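Local coordinates for protein guanylate kinase (Coxiella burnetii, PDB 3TR0) that catalyses the ATP-dependent phosphorylation of GMP to GDP and probably serves to recycle GMP and, indirectly, cGMP, at residues A[35-44]-A[81-90]; A[71-79]-A[104-115]. All coordinates share one frame; numbering follows the deposited sequence.

Interaction 1 of 2, residues A[35-44]-A[81-90]. With 5GP (guanosine-5'-monophosphate), chain D.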
loop_
_atom_site.group_PDB
_atom_site.type_symbol
_atom_site.label_atom_id
_atom_site.label_comp_id
_atom_site.label_asym_id
_atom_site.label_seq_id
_atom_site.Cartn_x
_atom_site.Cartn_y
_atom_site.Cartn_z
ATOM N N LYS A 35 -15.671 -8.125 -2.320
ATOM C CA LYS A 35 -16.532 -9.158 -1.756
ATOM C C LYS A 35 -15.724 -10.318 -1.196
ATOM O O LYS A 35 -14.609 -10.588 -1.646
ATOM C CB LYS A 35 -17.525 -9.650 -2.810
ATOM C CG LYS A 35 -18.284 -8.515 -3.485
ATOM C CD LYS A 35 -19.788 -8.689 -3.392
ATOM C CE LYS A 35 -20.326 -9.510 -4.550
ATOM N NZ LYS A 35 -21.816 -9.487 -4.594
ATOM N N ILE A 36 -16.294 -10.999 -0.209
ATOM C CA ILE A 36 -15.635 -12.129 0.422
ATOM C C ILE A 36 -16.033 -13.436 -0.238
ATOM O O ILE A 36 -17.220 -13.739 -0.369
ATOM C CB ILE A 36 -15.996 -12.230 1.919
ATOM C CG1 ILE A 36 -15.694 -10.915 2.639
ATOM C CG2 ILE A 36 -15.241 -13.375 2.564
ATOM C CD1 ILE A 36 -16.252 -10.856 4.049
ATOM N N SER A 37 -15.043 -14.214 -0.657
ATOM C CA SER A 37 -15.314 -15.552 -1.170
ATOM C C SER A 37 -15.811 -16.452 -0.047
ATOM O O SER A 37 -15.154 -16.584 0.988
ATOM C CB SER A 37 -14.062 -16.153 -1.806
ATOM O OG SER A 37 -14.278 -17.497 -2.193
ATOM N N ILE A 38 -16.977 -17.061 -0.251
ATOM C CA ILE A 38 -17.497 -18.041 0.695
ATOM C C ILE A 38 -16.989 -19.418 0.299
ATOM O O ILE A 38 -17.294 -19.918 -0.788
ATOM C CB ILE A 38 -19.037 -18.047 0.725
ATOM C CG1 ILE A 38 -19.560 -16.674 1.155
ATOM C CG2 ILE A 38 -19.543 -19.136 1.656
ATOM C CD1 ILE A 38 -18.878 -16.129 2.393
ATOM N N SER A 39 -16.199 -20.019 1.181
ATOM C CA SER A 39 -15.540 -21.289 0.900
ATOM C C SER A 39 -16.459 -22.493 1.043
ATOM O O SER A 39 -17.483 -22.436 1.724
ATOM C CB SER A 39 -14.339 -21.480 1.835
ATOM O OG SER A 39 -13.373 -20.454 1.637
ATOM N N HIS A 40 -16.073 -23.585 0.392
ATOM C CA HIS A 40 -16.664 -24.890 0.645
ATOM C C HIS A 40 -15.810 -25.594 1.693
ATOM O O HIS A 40 -14.589 -25.434 1.716
ATOM C CB HIS A 40 -16.708 -25.718 -0.641
ATOM C CG HIS A 40 -17.765 -25.286 -1.610
ATOM N ND1 HIS A 40 -17.618 -24.192 -2.437
ATOM C CD2 HIS A 40 -18.980 -25.812 -1.900
ATOM C CE1 HIS A 40 -18.698 -24.058 -3.184
ATOM N NE2 HIS A 40 -19.541 -25.030 -2.879
ATOM N N THR A 41 -16.449 -26.365 2.568
ATOM C CA THR A 41 -15.732 -27.093 3.606
ATOM C C THR A 41 -16.453 -28.380 3.999
ATOM O O THR A 41 -17.676 -28.465 3.931
ATOM C CB THR A 41 -15.537 -26.234 4.870
ATOM O OG1 THR A 41 -14.699 -26.931 5.799
ATOM C CG2 THR A 41 -16.873 -25.939 5.527
ATOM N N THR A 42 -15.678 -29.381 4.405
ATOM C CA THR A 42 -16.235 -30.624 4.916
ATOM C C THR A 42 -16.299 -30.559 6.434
ATOM O O THR A 42 -16.834 -31.456 7.083
ATOM C CB THR A 42 -15.388 -31.838 4.511
ATOM O OG1 THR A 42 -14.068 -31.699 5.048
ATOM C CG2 THR A 42 -15.306 -31.954 2.997
ATOM N N ARG A 43 -15.739 -29.492 6.997
ATOM C CA ARG A 43 -15.787 -29.285 8.437
ATOM C C ARG A 43 -17.248 -29.266 8.873
ATOM O O ARG A 43 -18.065 -28.556 8.291
ATOM C CB ARG A 43 -15.079 -27.977 8.811
ATOM C CG ARG A 43 -14.789 -27.827 10.299
ATOM C CD ARG A 43 -15.867 -27.014 10.987
ATOM N NE ARG A 43 -15.686 -25.586 10.763
ATOM C CZ ARG A 43 -16.665 -24.690 10.819
ATOM N NH1 ARG A 43 -17.905 -25.081 11.076
ATOM N NH2 ARG A 43 -16.403 -23.408 10.613
ATOM N N PRO A 44 -17.591 -30.063 9.893
ATOM C CA PRO A 44 -19.004 -30.168 10.271
ATOM C C PRO A 44 -19.626 -28.809 10.581
ATOM O O PRO A 44 -19.000 -27.970 11.230
ATOM C CB PRO A 44 -18.969 -31.050 11.527
ATOM C CG PRO A 44 -17.566 -30.946 12.035
ATOM C CD PRO A 44 -16.710 -30.792 10.818
ATOM N N ARG A 81 -9.808 -31.794 7.930
ATOM C CA ARG A 81 -10.993 -31.380 7.186
ATOM C C ARG A 81 -10.570 -30.667 5.907
ATOM O O ARG A 81 -9.418 -30.254 5.768
ATOM C CB ARG A 81 -11.884 -30.470 8.033
ATOM C CG ARG A 81 -12.395 -31.110 9.317
ATOM C CD ARG A 81 -13.352 -32.257 9.035
ATOM N NE ARG A 81 -13.864 -32.838 10.274
ATOM C CZ ARG A 81 -14.746 -33.831 10.330
ATOM N NH1 ARG A 81 -15.223 -34.364 9.214
ATOM N NH2 ARG A 81 -15.151 -34.290 11.507
ATOM N N HIS A 82 -11.505 -30.525 4.977
ATOM C CA HIS A 82 -11.195 -29.955 3.676
ATOM C C HIS A 82 -11.856 -28.603 3.495
ATOM O O HIS A 82 -13.007 -28.407 3.886
ATOM C CB HIS A 82 -11.611 -30.909 2.556
ATOM C CG HIS A 82 -10.856 -32.201 2.562
ATOM N ND1 HIS A 82 -9.535 -32.291 2.183
ATOM C CD2 HIS A 82 -11.236 -33.455 2.906
ATOM C CE1 HIS A 82 -9.132 -33.545 2.291
ATOM N NE2 HIS A 82 -10.146 -34.272 2.728
ATOM N N TYR A 83 -11.104 -27.674 2.912
ATOM C CA TYR A 83 -11.585 -26.334 2.604
ATOM C C TYR A 83 -11.105 -25.936 1.209
ATOM O O TYR A 83 -9.981 -26.253 0.815
ATOM C CB TYR A 83 -11.016 -25.322 3.602
ATOM C CG TYR A 83 -11.292 -25.612 5.060
ATOM C CD1 TYR A 83 -12.215 -24.858 5.772
ATOM C CD2 TYR A 83 -10.610 -26.617 5.732
ATOM C CE1 TYR A 83 -12.461 -25.105 7.107
ATOM C CE2 TYR A 83 -10.851 -26.875 7.065
ATOM C CZ TYR A 83 -11.777 -26.115 7.748
ATOM O OH TYR A 83 -12.022 -26.362 9.079
ATOM N N GLY A 84 -11.938 -25.217 0.468
ATOM C CA GLY A 84 -11.542 -24.777 -0.856
ATOM C C GLY A 84 -12.266 -23.543 -1.348
ATOM O O GLY A 84 -13.358 -23.221 -0.881
ATOM N N THR A 85 -11.644 -22.852 -2.299
ATOM C CA THR A 85 -12.227 -21.671 -2.916
ATOM C C THR A 85 -12.776 -22.027 -4.290
ATOM O O THR A 85 -12.017 -22.354 -5.202
ATOM C CB THR A 85 -11.177 -20.551 -3.088
ATOM O OG1 THR A 85 -10.697 -20.142 -1.802
ATOM C CG2 THR A 85 -11.784 -19.351 -3.797
ATOM N N GLU A 86 -14.094 -21.967 -4.438
ATOM C CA GLU A 86 -14.722 -22.255 -5.722
ATOM C C GLU A 86 -14.231 -21.239 -6.753
ATOM O O GLU A 86 -14.306 -20.025 -6.539
ATOM C CB GLU A 86 -16.246 -22.245 -5.592
ATOM C CG GLU A 86 -16.990 -22.918 -6.743
ATOM C CD GLU A 86 -17.243 -21.975 -7.895
ATOM O OE1 GLU A 86 -17.617 -20.813 -7.634
ATOM O OE2 GLU A 86 -17.066 -22.388 -9.060
ATOM N N LYS A 87 -13.710 -21.747 -7.864
ATOM C CA LYS A 87 -13.002 -20.918 -8.834
ATOM C C LYS A 87 -13.896 -19.951 -9.608
ATOM O O LYS A 87 -13.544 -18.790 -9.806
ATOM C CB LYS A 87 -12.242 -21.799 -9.828
ATOM C CG LYS A 87 -11.455 -21.007 -10.859
ATOM C CD LYS A 87 -11.010 -21.883 -12.013
ATOM C CE LYS A 87 -12.206 -22.470 -12.743
ATOM N NZ LYS A 87 -11.797 -23.322 -13.895
ATOM N N ASP A 88 -15.046 -20.434 -10.063
ATOM C CA ASP A 88 -15.863 -19.644 -10.976
ATOM C C ASP A 88 -16.417 -18.376 -10.335
ATOM O O ASP A 88 -16.455 -17.317 -10.968
ATOM C CB ASP A 88 -16.991 -20.486 -11.575
ATOM C CG ASP A 88 -17.535 -19.890 -12.852
ATOM O OD1 ASP A 88 -16.773 -19.813 -13.840
ATOM O OD2 ASP A 88 -18.714 -19.490 -12.870
ATOM N N TRP A 89 -16.846 -18.471 -9.083
ATOM C CA TRP A 89 -17.402 -17.304 -8.414
ATOM C C TRP A 89 -16.371 -16.183 -8.334
ATOM O O TRP A 89 -16.686 -15.021 -8.569
ATOM C CB TRP A 89 -17.897 -17.655 -7.014
ATOM C CG TRP A 89 -18.459 -16.475 -6.290
ATOM C CD1 TRP A 89 -19.761 -16.069 -6.270
ATOM C CD2 TRP A 89 -17.733 -15.533 -5.491
ATOM N NE1 TRP A 89 -19.893 -14.938 -5.503
ATOM C CE2 TRP A 89 -18.663 -14.589 -5.010
ATOM C CE3 TRP A 89 -16.389 -15.400 -5.129
ATOM C CZ2 TRP A 89 -18.294 -13.531 -4.183
ATOM C CZ3 TRP A 89 -16.023 -14.343 -4.310
ATOM C CH2 TRP A 89 -16.971 -13.423 -3.847
ATOM N N VAL A 90 -15.137 -16.544 -8.009
ATOM C CA VAL A 90 -14.063 -15.564 -7.887
ATOM C C VAL A 90 -13.813 -14.860 -9.222
ATOM O O VAL A 90 -13.741 -13.633 -9.288
ATOM C CB VAL A 90 -12.762 -16.224 -7.398
ATOM C CG1 VAL A 90 -11.600 -15.250 -7.502
ATOM C CG2 VAL A 90 -12.919 -16.714 -5.962
HETATM P P 5GP D . -12.691 -22.909 10.595
HETATM O O1P 5GP D . -13.896 -22.079 10.225
HETATM O O2P 5GP D . -12.828 -24.408 10.576
HETATM O O3P 5GP D . -12.190 -22.449 11.944
HETATM O "O5'" 5GP D . -11.457 -22.475 9.690
HETATM C "C5'" 5GP D . -10.273 -23.253 9.649
HETATM C "C4'" 5GP D . -9.208 -22.580 8.825
HETATM O "O4'" 5GP D . -9.263 -23.072 7.471
HETATM C "C3'" 5GP D . -9.354 -21.076 8.666
HETATM O "O3'" 5GP D . -8.865 -20.352 9.782
HETATM C "C2'" 5GP D . -8.592 -20.788 7.376
HETATM O "O2'" 5GP D . -7.207 -20.631 7.644
HETATM C "C1'" 5GP D . -8.781 -22.090 6.589
HETATM N N9 5GP D . -9.737 -21.945 5.477
HETATM C C8 5GP D . -11.033 -21.610 5.504
HETATM N N7 5GP D . -11.509 -21.627 4.233
HETATM C C5 5GP D . -10.486 -21.978 3.417
HETATM C C6 5GP D . -10.343 -22.162 2.046
HETATM O O6 5GP D . -11.311 -21.990 1.266
HETATM N N1 5GP D . -9.151 -22.527 1.560
HETATM C C2 5GP D . -8.093 -22.715 2.362
HETATM N N2 5GP D . -6.892 -23.082 1.856
HETATM N N3 5GP D . -8.201 -22.542 3.691
HETATM C C4 5GP D . -9.386 -22.182 4.223
HETATM O O HOH W 1 -12.606 -18.968 -0.464
HETATM O O HOH W 2 -15.450 -18.660 -4.462
HETATM O O HOH W 3 -16.051 -21.819 -2.426
#

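Interaction 2 of 2, residues A[71-79]-A[104-115]. With 5GP (guanosine-5'-monophosphate), chain D.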
loop_
_atom_site.group_PDB
_atom_site.type_symbol
_atom_site.label_atom_id
_atom_site.label_comp_id
_atom_site.label_asym_id
_atom_site.label_seq_id
_atom_site.Cartn_x
_atom_site.Cartn_y
_atom_site.Cartn_z
ATOM N N ALA A 71 -12.901 -27.893 -9.692
ATOM C CA ALA A 71 -13.822 -26.807 -9.367
ATOM C C ALA A 71 -13.218 -25.785 -8.412
ATOM O O ALA A 71 -13.768 -24.701 -8.226
ATOM C CB ALA A 71 -15.116 -27.369 -8.786
ATOM N N PHE A 72 -12.093 -26.130 -7.796
ATOM C CA PHE A 72 -11.469 -25.230 -6.835
ATOM C C PHE A 72 -10.298 -24.451 -7.425
ATOM O O PHE A 72 -9.464 -24.999 -8.140
ATOM C CB PHE A 72 -11.012 -25.994 -5.591
ATOM C CG PHE A 72 -12.140 -26.516 -4.751
ATOM C CD1 PHE A 72 -13.056 -25.647 -4.184
ATOM C CD2 PHE A 72 -12.277 -27.874 -4.517
ATOM C CE1 PHE A 72 -14.091 -26.122 -3.407
ATOM C CE2 PHE A 72 -13.303 -28.351 -3.734
ATOM C CZ PHE A 72 -14.214 -27.475 -3.183
ATOM N N LEU A 73 -10.251 -23.162 -7.109
ATOM C CA LEU A 73 -9.128 -22.311 -7.470
ATOM C C LEU A 73 -7.968 -22.690 -6.574
ATOM O O LEU A 73 -6.795 -22.544 -6.930
ATOM C CB LEU A 73 -9.506 -20.853 -7.220
ATOM C CG LEU A 73 -8.618 -19.753 -7.792
ATOM C CD1 LEU A 73 -8.521 -19.898 -9.296
ATOM C CD2 LEU A 73 -9.177 -18.393 -7.416
ATOM N N GLU A 74 -8.331 -23.205 -5.405
ATOM C CA GLU A 74 -7.410 -23.444 -4.319
ATOM C C GLU A 74 -8.094 -24.396 -3.347
ATOM O O GLU A 74 -9.294 -24.271 -3.101
ATOM C CB GLU A 74 -7.120 -22.099 -3.644
ATOM C CG GLU A 74 -6.424 -22.158 -2.320
ATOM C CD GLU A 74 -7.324 -22.615 -1.192
ATOM O OE1 GLU A 74 -8.459 -22.093 -1.041
ATOM O OE2 GLU A 74 -6.880 -23.509 -0.455
ATOM N N HIS A 75 -7.350 -25.357 -2.806
ATOM C CA HIS A 75 -7.899 -26.229 -1.772
ATOM C C HIS A 75 -6.809 -26.799 -0.868
ATOM O O HIS A 75 -5.664 -26.966 -1.284
ATOM C CB HIS A 75 -8.744 -27.352 -2.388
ATOM C CG HIS A 75 -7.937 -28.444 -3.018
ATOM N ND1 HIS A 75 -7.710 -29.652 -2.395
ATOM C CD2 HIS A 75 -7.298 -28.508 -4.209
ATOM C CE1 HIS A 75 -6.971 -30.416 -3.180
ATOM N NE2 HIS A 75 -6.706 -29.744 -4.286
ATOM N N ALA A 76 -7.170 -27.088 0.377
ATOM C CA ALA A 76 -6.201 -27.578 1.345
ATOM C C ALA A 76 -6.877 -28.419 2.409
ATOM O O ALA A 76 -8.098 -28.376 2.573
ATOM C CB ALA A 76 -5.458 -26.413 1.994
ATOM N N THR A 77 -6.066 -29.185 3.130
ATOM C CA THR A 77 -6.544 -29.963 4.258
ATOM C C THR A 77 -6.053 -29.332 5.548
ATOM O O THR A 77 -4.862 -29.060 5.698
ATOM C CB THR A 77 -6.043 -31.413 4.190
ATOM O OG1 THR A 77 -6.538 -32.034 2.999
ATOM C CG2 THR A 77 -6.518 -32.191 5.404
ATOM N N ILE A 78 -6.979 -29.096 6.470
ATOM C CA ILE A 78 -6.665 -28.444 7.735
ATOM C C ILE A 78 -7.371 -29.156 8.882
ATOM O O ILE A 78 -8.595 -29.297 8.880
ATOM C CB ILE A 78 -7.086 -26.969 7.717
ATOM C CG1 ILE A 78 -6.426 -26.251 6.539
ATOM C CG2 ILE A 78 -6.718 -26.293 9.029
ATOM C CD1 ILE A 78 -7.069 -24.940 6.188
ATOM N N TYR A 79 -6.594 -29.600 9.863
ATOM C CA TYR A 79 -7.139 -30.378 10.969
ATOM C C TYR A 79 -8.063 -31.477 10.447
ATOM O O TYR A 79 -9.198 -31.620 10.897
ATOM C CB TYR A 79 -7.874 -29.471 11.962
ATOM C CG TYR A 79 -8.480 -30.212 13.135
ATOM C CD1 TYR A 79 -7.678 -30.752 14.133
ATOM C CD2 TYR A 79 -9.856 -30.372 13.245
ATOM C CE1 TYR A 79 -8.229 -31.432 15.206
ATOM C CE2 TYR A 79 -10.415 -31.049 14.310
ATOM C CZ TYR A 79 -9.599 -31.577 15.288
ATOM O OH TYR A 79 -10.159 -32.251 16.351
ATOM N N ILE A 104 -8.135 -17.650 3.699
ATOM C CA ILE A 104 -7.610 -18.993 3.495
ATOM C C ILE A 104 -6.321 -19.187 4.279
ATOM O O ILE A 104 -5.715 -18.215 4.719
ATOM C CB ILE A 104 -7.356 -19.274 2.003
ATOM C CG1 ILE A 104 -6.383 -18.249 1.421
ATOM C CG2 ILE A 104 -8.670 -19.246 1.222
ATOM C CD1 ILE A 104 -6.094 -18.445 -0.056
ATOM N N ASP A 105 -5.906 -20.439 4.463
ATOM C CA ASP A 105 -4.720 -20.721 5.266
ATOM C C ASP A 105 -3.453 -20.540 4.446
ATOM O O ASP A 105 -3.513 -20.141 3.281
ATOM C CB ASP A 105 -4.769 -22.127 5.883
ATOM C CG ASP A 105 -4.321 -23.211 4.921
ATOM O OD1 ASP A 105 -4.589 -23.088 3.715
ATOM O OD2 ASP A 105 -3.697 -24.196 5.376
ATOM N N TRP A 106 -2.307 -20.831 5.053
ATOM C CA TRP A 106 -1.023 -20.591 4.390
ATOM C C TRP A 106 -0.823 -21.477 3.164
ATOM O O TRP A 106 -0.169 -21.070 2.201
ATOM C CB TRP A 106 0.151 -20.734 5.369
ATOM C CG TRP A 106 0.371 -22.133 5.884
ATOM C CD1 TRP A 106 -0.076 -22.653 7.064
ATOM C CD2 TRP A 106 1.100 -23.182 5.235
ATOM N NE1 TRP A 106 0.325 -23.964 7.189
ATOM C CE2 TRP A 106 1.047 -24.313 6.078
ATOM C CE3 TRP A 106 1.789 -23.279 4.021
ATOM C CZ2 TRP A 106 1.660 -25.518 5.747
ATOM C CZ3 TRP A 106 2.393 -24.480 3.695
ATOM C CH2 TRP A 106 2.325 -25.583 4.555
ATOM N N GLN A 107 -1.385 -22.685 3.200
ATOM C CA GLN A 107 -1.300 -23.602 2.068
ATOM C C GLN A 107 -2.058 -23.043 0.877
ATOM O O GLN A 107 -1.568 -23.062 -0.248
ATOM C CB GLN A 107 -1.878 -24.970 2.430
ATOM C CG GLN A 107 -1.224 -25.629 3.627
ATOM C CD GLN A 107 -1.906 -26.924 4.008
ATOM O OE1 GLN A 107 -1.465 -28.005 3.624
ATOM N NE2 GLN A 107 -2.991 -26.822 4.765
ATOM N N GLY A 108 -3.269 -22.559 1.129
ATOM C CA GLY A 108 -4.063 -21.952 0.079
ATOM C C GLY A 108 -3.390 -20.710 -0.478
ATOM O O GLY A 108 -3.421 -20.461 -1.686
ATOM N N ALA A 109 -2.774 -19.930 0.406
ATOM C CA ALA A 109 -2.070 -18.719 -0.004
ATOM C C ALA A 109 -0.986 -19.033 -1.031
ATOM O O ALA A 109 -0.882 -18.361 -2.058
ATOM C CB ALA A 109 -1.467 -18.021 1.205
ATOM N N ARG A 110 -0.178 -20.055 -0.753
ATOM C CA ARG A 110 0.868 -20.470 -1.686
ATOM C C ARG A 110 0.292 -20.784 -3.067
ATOM O O ARG A 110 0.884 -20.432 -4.086
ATOM C CB ARG A 110 1.645 -21.677 -1.147
ATOM C CG ARG A 110 2.496 -21.393 0.086
ATOM C CD ARG A 110 3.376 -22.594 0.430
ATOM N NE ARG A 110 4.296 -22.334 1.531
ATOM C CZ ARG A 110 5.267 -23.163 1.902
ATOM N NH1 ARG A 110 5.443 -24.308 1.256
ATOM N NH2 ARG A 110 6.063 -22.851 2.917
ATOM N N GLN A 111 -0.863 -21.443 -3.098
ATOM C CA GLN A 111 -1.501 -21.806 -4.363
ATOM C C GLN A 111 -1.948 -20.573 -5.135
ATOM O O GLN A 111 -1.713 -20.462 -6.340
ATOM C CB GLN A 111 -2.701 -22.721 -4.119
ATOM C CG GLN A 111 -2.336 -24.092 -3.584
ATOM C CD GLN A 111 -3.555 -24.891 -3.186
ATOM O OE1 GLN A 111 -4.462 -25.103 -3.992
ATOM N NE2 GLN A 111 -3.591 -25.326 -1.934
ATOM N N ILE A 112 -2.595 -19.648 -4.436
ATOM C CA ILE A 112 -3.094 -18.431 -5.063
ATOM C C ILE A 112 -1.955 -17.567 -5.612
ATOM O O ILE A 112 -2.053 -17.032 -6.717
ATOM C CB ILE A 112 -3.955 -17.611 -4.087
ATOM C CG1 ILE A 112 -5.180 -18.418 -3.656
ATOM C CG2 ILE A 112 -4.391 -16.306 -4.734
ATOM C CD1 ILE A 112 -6.114 -18.765 -4.800
ATOM N N ARG A 113 -0.875 -17.437 -4.847
ATOM C CA ARG A 113 0.277 -16.651 -5.297
ATOM C C ARG A 113 0.836 -17.174 -6.617
ATOM O O ARG A 113 1.229 -16.395 -7.485
ATOM C CB ARG A 113 1.383 -16.613 -4.241
ATOM C CG ARG A 113 1.053 -15.770 -3.028
ATOM C CD ARG A 113 2.262 -15.579 -2.120
ATOM N NE ARG A 113 1.843 -15.177 -0.783
ATOM C CZ ARG A 113 1.754 -16.007 0.249
ATOM N NH1 ARG A 113 2.086 -17.284 0.101
ATOM N NH2 ARG A 113 1.347 -15.560 1.429
ATOM N N GLU A 114 0.875 -18.494 -6.758
ATOM C CA GLU A 114 1.323 -19.119 -7.997
ATOM C C GLU A 114 0.356 -18.811 -9.133
ATOM O O GLU A 114 0.761 -18.436 -10.233
ATOM C CB GLU A 114 1.431 -20.635 -7.818
ATOM C CG GLU A 114 2.568 -21.087 -6.919
ATOM C CD GLU A 114 3.811 -21.465 -7.701
ATOM O OE1 GLU A 114 3.671 -21.904 -8.863
ATOM O OE2 GLU A 114 4.927 -21.322 -7.158
ATOM N N LEU A 115 -0.932 -18.963 -8.845
ATOM C CA LEU A 115 -1.979 -18.894 -9.855
ATOM C C LEU A 115 -2.348 -17.465 -10.263
ATOM O O LEU A 115 -2.806 -17.231 -11.383
ATOM C CB LEU A 115 -3.212 -19.648 -9.348
ATOM C CG LEU A 115 -4.475 -19.719 -10.200
ATOM C CD1 LEU A 115 -5.229 -21.005 -9.901
ATOM C CD2 LEU A 115 -5.356 -18.501 -9.957
HETATM P P 5GP D . -12.691 -22.909 10.595
HETATM O O1P 5GP D . -13.896 -22.079 10.225
HETATM O O2P 5GP D . -12.828 -24.408 10.576
HETATM O O3P 5GP D . -12.190 -22.449 11.944
HETATM O "O5'" 5GP D . -11.457 -22.475 9.690
HETATM C "C5'" 5GP D . -10.273 -23.253 9.649
HETATM C "C4'" 5GP D . -9.208 -22.580 8.825
HETATM O "O4'" 5GP D . -9.263 -23.072 7.471
HETATM C "C3'" 5GP D . -9.354 -21.076 8.666
HETATM O "O3'" 5GP D . -8.865 -20.352 9.782
HETATM C "C2'" 5GP D . -8.592 -20.788 7.376
HETATM O "O2'" 5GP D . -7.207 -20.631 7.644
HETATM C "C1'" 5GP D . -8.781 -22.090 6.589
HETATM N N9 5GP D . -9.737 -21.945 5.477
HETATM C C8 5GP D . -11.033 -21.610 5.504
HETATM N N7 5GP D . -11.509 -21.627 4.233
HETATM C C5 5GP D . -10.486 -21.978 3.417
HETATM C C6 5GP D . -10.343 -22.162 2.046
HETATM O O6 5GP D . -11.311 -21.990 1.266
HETATM N N1 5GP D . -9.151 -22.527 1.560
HETATM C C2 5GP D . -8.093 -22.715 2.362
HETATM N N2 5GP D . -6.892 -23.082 1.856
HETATM N N3 5GP D . -8.201 -22.542 3.691
HETATM C C4 5GP D . -9.386 -22.182 4.223
HETATM O O HOH W 4 -3.420 -29.595 2.093
#

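Interaction 1 of 2, residues A[35-44]-A[81-90]
His-82 O is gripped twice from segment 35-44: Thr-41 OG1 donates to it over 2.9 Å, tilted 31° from the carbonyl plane, and Thr-42 N donates as well. With OG1 anti to the backbone N (chi1 -173°), the Thr-41 hydroxyl also takes the amide of Arg-43, closing an ST turn, and sits over one face of the Tyr-83 ring, 3.2 Å from its CE1. The opposite face of that ring carries the ribose O4' of GMP. Thr-42 repays the exchange, its OG1 accepting from His-82 N at 2.8 Å, while His-40 and Gly-84 form the antiparallel hydrogen-bonded pair.

Three side chains of this contact bind GMP directly. Ser-39 OG donates to guanine O6 at 2.6 Å, and Tyr-83 OH reaches phosphate O2P over an equal 2.6 Å. The Arg-43 chain, bent at chi2 and chi3, brings its guanidinium edge-on to the phosphate, NE to O2P and NH2 to O1P, while NH1 turns to Asp-49. At the far end Trp-89 lays CZ3 3.4 Å from Ser-37 CA, and waters link Ser-37 OG to Ser-39, Thr-85 and Glu-86.

Glu-86 caps helix 87-95, whose Trp-89 also touches strand 99-103; strand 40-41 lies between 81-86 and 56-57, and helix 60-69 packs against His-40, Thr-42 and His-82.

Interaction 2 of 2, residues A[71-79]-A[104-115]
Glu-74 faces Gly-108 at the start of helix 106-115, and its carboxylate receives the guanine of GMP: N1 donates to OE1 at 2.7 Å, and N2 also points to OE2, at a modelled separation too short to be taken literally. With CG anti to the backbone N (chi1 167°) and a bend at chi2, the Glu-74 chain carries its carboxylate past Gly-108 to the base. Asp-105 OD1 also faces the exocyclic amine, accepting from N2 at 3.0 Å in a nearly straight bond (168°). Ile-104 CG2 lies against N1, Ala-76 CB against N2, and Ile-78 CD1 against both the ribose and the Asp-105 carboxylate. Gly-108 CA comes within 3.3 Å of Glu-74 OE2 and packs close to guanine N2.

Around this shell, side-chain amides tie the cap and the strand. Asp-105 is the N-cap of the helix, its OD1 taking Gly-108 N from above the carboxylate plane, while OD2 offers its syn lone pair to Gln-107 NE2. The same NE2 donates to Thr-77 O at 3.1 Å, both partners lying close to the amide plane. One turn on, Gln-111 holds both backbone groups of His-75: OE1 accepts from its N, and NE2 donates to its O at 2.7 Å, meeting that carbonyl from above its plane. Glu-74 OE1 is held by the Thr-85 hydroxyl.

Farther along, Leu-73 packs apolar carbons on Ile-112 and Leu-115, with Leu-73 CD1 3.5 Å from Leu-115 CD2. Strand 75-78 and the helix run nearly antiparallel (165°), their axes 7.5 Å apart. Together they line the guanine side of the GMP-binding site, joining the GMP-binding sheet to the P-loop kinase core, as in other guanylate kinases.

In the fold
Both interactions are partly buried and share one ligand, yet they divide its recognition. Interaction 1 is mainly strand against strand within the mixed sheet, using backbone pairing, hydroxyls and an arginine to reach the phosphate and O6; interaction 2 sets an edge strand of that sheet against a helix of the core, using carboxylates for N1 and N2 and glutamines for the backbone. Strands 72-78 and 81-86 are neighbours, and probable hydrogen bonds of Thr-85 with Leu-73 and Glu-74 join the two contacts. Exposed residues include Lys-35 and Pro-44 in interaction 1 and Thr-77 and Leu-115 in interaction 2, while most of the pocket residues are buried.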